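Local coordinates for putative DNA protection protein (Streptomyces coelicolor, PDB 4CYB) that binds iron and probably oxidises it, as a member of the Dps branch of the ferritins, assembling into a shell of twelve subunits, at residues N29-L41 against V85-V99. Residues are numbered along the deposited sequence; the frame is centred on the assembly and turned at random.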
loop_
_atom_site.group_PDB
_atom_site.type_symbol
_atom_site.label_atom_id
_atom_site.label_comp_id
_atom_site.label_asym_id
_atom_site.label_seq_id
_atom_site.Cartn_x
_atom_site.Cartn_y
_atom_site.Cartn_z
ATOM N N ASN J 29 -4.054 35.274 10.746
ATOM C CA ASN J 29 -3.290 35.778 9.622
ATOM C C ASN J 29 -1.871 36.157 9.992
ATOM O O ASN J 29 -0.978 36.058 9.180
ATOM C CB ASN J 29 -3.976 36.899 8.831
ATOM C CG ASN J 29 -4.854 36.362 7.712
ATOM O OD1 ASN J 29 -4.451 35.447 6.978
ATOM N ND2 ASN J 29 -6.032 36.944 7.552
ATOM N N LYS J 30 -1.660 36.625 11.214
ATOM C CA LYS J 30 -0.289 36.916 11.631
ATOM C C LYS J 30 0.513 35.628 11.765
ATOM O O LYS J 30 1.672 35.547 11.289
ATOM C CB LYS J 30 -0.277 37.738 12.963
ATOM C CG LYS J 30 1.141 38.059 13.477
ATOM C CD LYS J 30 2.015 38.715 12.408
ATOM C CE LYS J 30 3.235 39.365 13.057
ATOM N NZ LYS J 30 3.985 38.461 13.949
ATOM N N VAL J 31 -0.076 34.633 12.396
ATOM C CA VAL J 31 0.579 33.321 12.524
ATOM C C VAL J 31 0.878 32.792 11.118
ATOM O O VAL J 31 1.946 32.220 10.876
ATOM C CB VAL J 31 -0.298 32.327 13.306
ATOM C CG1 VAL J 31 0.288 30.908 13.232
ATOM C CG2 VAL J 31 -0.364 32.787 14.783
ATOM N N LEU J 32 -0.092 32.927 10.233
ATOM C CA LEU J 32 0.045 32.419 8.824
ATOM C C LEU J 32 1.195 33.118 8.111
ATOM O O LEU J 32 2.036 32.451 7.478
ATOM C CB LEU J 32 -1.284 32.643 8.110
ATOM C CG LEU J 32 -1.578 31.970 6.791
ATOM C CD1 LEU J 32 -1.225 30.479 6.905
ATOM C CD2 LEU J 32 -3.052 32.217 6.497
ATOM N N ALA J 33 1.269 34.457 8.222
ATOM C CA ALA J 33 2.378 35.233 7.617
ATOM C C ALA J 33 3.722 34.769 8.164
ATOM O O ALA J 33 4.659 34.529 7.403
ATOM C CB ALA J 33 2.170 36.759 7.813
ATOM N N ASP J 34 3.861 34.633 9.493
ATOM C CA ASP J 34 5.112 34.158 10.058
ATOM C C ASP J 34 5.473 32.703 9.635
ATOM O O ASP J 34 6.648 32.384 9.360
ATOM C CB ASP J 34 5.105 34.260 11.579
ATOM C CG ASP J 34 4.947 35.738 12.096
ATOM O OD1 ASP J 34 5.380 36.693 11.404
ATOM O OD2 ASP J 34 4.355 35.916 13.195
ATOM N N THR J 35 4.453 31.876 9.553
ATOM C CA THR J 35 4.636 30.483 9.197
ATOM C C THR J 35 4.992 30.380 7.700
ATOM O O THR J 35 5.810 29.529 7.320
ATOM C CB THR J 35 3.366 29.669 9.467
ATOM O OG1 THR J 35 3.071 29.684 10.872
ATOM C CG2 THR J 35 3.582 28.177 9.038
ATOM N N ARG J 36 4.386 31.201 6.864
ATOM C CA ARG J 36 4.878 31.302 5.453
ATOM C C ARG J 36 6.379 31.602 5.331
ATOM O O ARG J 36 7.107 30.934 4.570
ATOM C CB ARG J 36 4.070 32.301 4.630
ATOM C CG ARG J 36 2.609 31.931 4.469
ATOM C CD ARG J 36 2.467 31.091 3.215
ATOM N NE ARG J 36 2.879 31.784 1.999
ATOM C CZ ARG J 36 2.085 32.633 1.342
ATOM N NH1 ARG J 36 0.866 32.907 1.821
ATOM N NH2 ARG J 36 2.532 33.256 0.249
ATOM N N ILE J 37 6.892 32.549 6.148
ATOM C CA ILE J 37 8.334 32.843 6.079
ATOM C C ILE J 37 9.137 31.622 6.600
ATOM O O ILE J 37 10.167 31.279 6.050
ATOM C CB ILE J 37 8.661 34.083 6.982
ATOM C CG1 ILE J 37 7.823 35.277 6.494
ATOM C CG2 ILE J 37 10.169 34.362 6.986
ATOM C CD1 ILE J 37 8.162 35.683 5.069
ATOM N N LEU J 38 8.652 30.979 7.651
ATOM C CA LEU J 38 9.357 29.867 8.279
ATOM C C LEU J 38 9.402 28.659 7.327
ATOM O O LEU J 38 10.454 28.036 7.179
ATOM C CB LEU J 38 8.725 29.495 9.627
ATOM C CG LEU J 38 9.439 28.311 10.294
ATOM C CD1 LEU J 38 10.952 28.555 10.376
ATOM C CD2 LEU J 38 8.831 28.123 11.706
ATOM N N HIS J 39 8.308 28.439 6.599
ATOM C CA HIS J 39 8.326 27.350 5.585
ATOM C C HIS J 39 9.445 27.629 4.574
ATOM O O HIS J 39 10.235 26.758 4.208
ATOM C CB HIS J 39 6.968 27.278 4.848
ATOM C CG HIS J 39 7.051 26.409 3.605
ATOM N ND1 HIS J 39 7.007 25.041 3.653
ATOM C CD2 HIS J 39 7.350 26.748 2.322
ATOM C CE1 HIS J 39 7.197 24.543 2.384
ATOM N NE2 HIS J 39 7.391 25.578 1.580
ATOM N N ASP J 40 9.467 28.854 4.056
ATOM C CA ASP J 40 10.428 29.242 3.055
ATOM C C ASP J 40 11.857 29.274 3.614
ATOM O O ASP J 40 12.796 28.986 2.896
ATOM C CB ASP J 40 10.022 30.587 2.440
ATOM C CG ASP J 40 8.819 30.427 1.453
ATOM O OD1 ASP J 40 8.398 29.254 1.114
ATOM O OD2 ASP J 40 8.283 31.477 1.001
ATOM N N LEU J 41 12.044 29.573 4.907
ATOM C CA LEU J 41 13.391 29.425 5.495
ATOM C C LEU J 41 13.828 27.942 5.543
ATOM O O LEU J 41 14.971 27.617 5.244
ATOM C CB LEU J 41 13.405 29.993 6.947
ATOM C CG LEU J 41 13.490 31.501 7.174
ATOM C CD1 LEU J 41 13.428 31.654 8.690
ATOM C CD2 LEU J 41 14.843 31.985 6.595
ATOM N N VAL J 85 -10.468 36.352 5.098
ATOM C CA VAL J 85 -9.593 36.263 3.921
ATOM C C VAL J 85 -8.182 35.916 4.345
ATOM O O VAL J 85 -7.481 36.723 5.043
ATOM C CB VAL J 85 -9.642 37.572 3.067
ATOM C CG1 VAL J 85 -8.858 37.390 1.726
ATOM C CG2 VAL J 85 -11.115 37.942 2.809
ATOM N N ALA J 86 -7.732 34.712 3.943
ATOM C CA ALA J 86 -6.349 34.275 4.284
ATOM C C ALA J 86 -5.319 35.091 3.487
ATOM O O ALA J 86 -5.533 35.415 2.285
ATOM C CB ALA J 86 -6.187 32.774 3.983
ATOM N N VAL J 87 -4.190 35.411 4.117
ATOM C CA VAL J 87 -3.139 36.133 3.387
ATOM C C VAL J 87 -2.614 35.312 2.183
ATOM O O VAL J 87 -2.356 34.099 2.316
ATOM C CB VAL J 87 -1.996 36.557 4.312
ATOM C CG1 VAL J 87 -1.335 35.374 4.992
ATOM C CG2 VAL J 87 -0.975 37.382 3.528
ATOM N N GLY J 88 -2.540 35.945 1.018
ATOM C CA GLY J 88 -2.281 35.191 -0.247
ATOM C C GLY J 88 -0.875 35.358 -0.790
ATOM O O GLY J 88 -0.001 34.568 -0.519
ATOM N N ASP J 89 -0.662 36.367 -1.624
ATOM C CA ASP J 89 0.620 36.589 -2.283
ATOM C C ASP J 89 1.731 36.879 -1.267
ATOM O O ASP J 89 1.473 37.578 -0.257
ATOM C CB ASP J 89 0.470 37.747 -3.276
ATOM C CG ASP J 89 1.688 37.949 -4.154
ATOM O OD1 ASP J 89 2.629 38.626 -3.690
ATOM O OD2 ASP J 89 1.718 37.456 -5.319
ATOM N N PRO J 90 2.944 36.320 -1.503
ATOM C CA PRO J 90 4.036 36.574 -0.540
ATOM C C PRO J 90 4.390 38.078 -0.327
ATOM O O PRO J 90 4.991 38.440 0.711
ATOM C CB PRO J 90 5.247 35.854 -1.156
ATOM C CG PRO J 90 4.921 35.712 -2.609
ATOM C CD PRO J 90 3.416 35.570 -2.702
ATOM N N ARG J 91 4.014 38.937 -1.270
ATOM C CA ARG J 91 4.284 40.368 -1.081
ATOM C C ARG J 91 3.381 40.953 -0.023
ATOM O O ARG J 91 3.758 41.944 0.636
ATOM C CB ARG J 91 4.170 41.114 -2.423
ATOM C CG ARG J 91 5.426 40.808 -3.291
ATOM C CD ARG J 91 5.224 41.124 -4.791
ATOM N NE ARG J 91 4.355 40.105 -5.397
ATOM C CZ ARG J 91 4.308 39.798 -6.701
ATOM N NH1 ARG J 91 5.049 40.456 -7.559
ATOM N NH2 ARG J 91 3.458 38.868 -7.141
ATOM N N HIS J 92 2.198 40.354 0.155
ATOM C CA HIS J 92 1.362 40.701 1.307
ATOM C C HIS J 92 1.887 40.116 2.596
ATOM O O HIS J 92 1.940 40.794 3.632
ATOM C CB HIS J 92 -0.099 40.331 1.025
ATOM C CG HIS J 92 -1.091 40.984 1.963
ATOM N ND1 HIS J 92 -2.366 40.553 2.091
ATOM C CD2 HIS J 92 -0.939 42.047 2.864
ATOM C CE1 HIS J 92 -3.011 41.325 2.979
ATOM N NE2 HIS J 92 -2.136 42.235 3.464
ATOM N N VAL J 93 2.295 38.828 2.572
ATOM C CA VAL J 93 2.933 38.204 3.738
ATOM C C VAL J 93 4.037 39.105 4.319
ATOM O O VAL J 93 4.108 39.284 5.528
ATOM C CB VAL J 93 3.509 36.798 3.345
ATOM C CG1 VAL J 93 4.545 36.264 4.363
ATOM C CG2 VAL J 93 2.342 35.791 3.155
ATOM N N ALA J 94 4.849 39.668 3.406
ATOM C CA ALA J 94 5.989 40.579 3.712
ATOM C C ALA J 94 5.569 41.755 4.573
ATOM O O ALA J 94 6.297 42.186 5.466
ATOM C CB ALA J 94 6.651 41.068 2.414
ATOM N N GLU J 95 4.352 42.226 4.345
ATOM C CA GLU J 95 3.846 43.394 5.031
ATOM C C GLU J 95 3.266 43.091 6.393
ATOM O O GLU J 95 3.080 44.022 7.183
ATOM C CB GLU J 95 2.807 44.119 4.191
ATOM C CG GLU J 95 3.365 44.613 2.863
ATOM C CD GLU J 95 2.249 44.993 1.910
ATOM O OE1 GLU J 95 1.078 44.624 2.170
ATOM O OE2 GLU J 95 2.517 45.623 0.867
ATOM N N ILE J 96 2.996 41.807 6.684
ATOM C CA ILE J 96 2.337 41.409 7.915
ATOM C C ILE J 96 3.332 40.725 8.878
ATOM O O ILE J 96 3.246 40.883 10.145
ATOM C CB ILE J 96 1.168 40.413 7.619
ATOM C CG1 ILE J 96 0.051 41.101 6.807
ATOM C CG2 ILE J 96 0.630 39.797 8.945
ATOM C CD1 ILE J 96 -1.033 40.142 6.282
ATOM N N THR J 97 4.286 39.962 8.326
ATOM C CA THR J 97 5.150 39.123 9.198
ATOM C C THR J 97 6.093 39.992 10.042
ATOM O O THR J 97 6.463 41.106 9.632
ATOM C CB THR J 97 6.022 38.154 8.365
ATOM O OG1 THR J 97 6.768 37.285 9.246
ATOM C CG2 THR J 97 6.994 38.945 7.409
ATOM N N THR J 98 6.491 39.495 11.206
ATOM C CA THR J 98 7.612 40.124 11.864
ATOM C C THR J 98 8.880 39.238 11.898
ATOM O O THR J 98 9.839 39.537 12.601
ATOM C CB THR J 98 7.233 40.555 13.292
ATOM O OG1 THR J 98 6.740 39.440 14.010
ATOM C CG2 THR J 98 6.162 41.701 13.275
ATOM N N VAL J 99 8.903 38.142 11.130
ATOM C CA VAL J 99 10.117 37.338 11.038
ATOM C C VAL J 99 11.085 38.053 10.092
ATOM O O VAL J 99 10.749 38.265 8.934
ATOM C CB VAL J 99 9.828 35.892 10.463
ATOM C CG1 VAL J 99 11.126 35.070 10.404
ATOM C CG2 VAL J 99 8.778 35.211 11.321
HETATM O O HOH W 1 -1.051 31.835 3.685
#
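With its CG beside the backbone N (chi1 -62°), Asp34 turns its carboxylate to Thr97 and Thr98. Thr97 swings OG1 to the position opposite its own backbone N (chi1 -176°), which brings the hydroxyl within 2.6 Å of Asp34 OD1. That bond uses the anti lone pair of OD1. Asp34 OD1 also accepts from Thr98 N at 3.0 Å. Thr97 OG1 in turn accepts from Val99 N in an ST turn. Lys30 bends at chi2 and chi4 and runs its CD and CE alongside Ile96, close to its carbonyl O. Lys30 NZ donates to Thr98 OG1 at 2.9 Å and forms a salt bridge with Asp34 OD2, while Glu126 is a second acidic partner. An alanine in place of Asp34 would probably leave Thr97 OG1 and Thr98 N without their shared acceptor and Lys30 NZ without one of its acidic partners.

Further along, Arg36 directs both terminal nitrogens, NH1 and NH2, at the single oxygen Gly88 O. The oxygen lies close to the guanidinium plane, and Val93 CG2 rests over one face. A water links Arg36 NH1 to Val87 O. NH2 also forms a salt bridge with Asp40 of the second subunit. On the same loop, the Asn29 amide meets two backbone groups: Asn29 OD1 accepts from Val87 N at 2.9 Å, and ND2 donates to Val85 O. Between this loop and the Asp34 site, Ala33 CB meets Ile96 CG2 at 3.6 Å and Ile37 CD1 meets Val93; Ile37 CG2 packs on Val99 beside Asp34.

The axes approach to 8.7 Å and cross at -113°. Here the short helix 90-96 lies across helix 18-48 of the four-helix bundle, an arrangement characteristic of the Dps fold, in which a short helix sits in the connection between the second and third bundle helices.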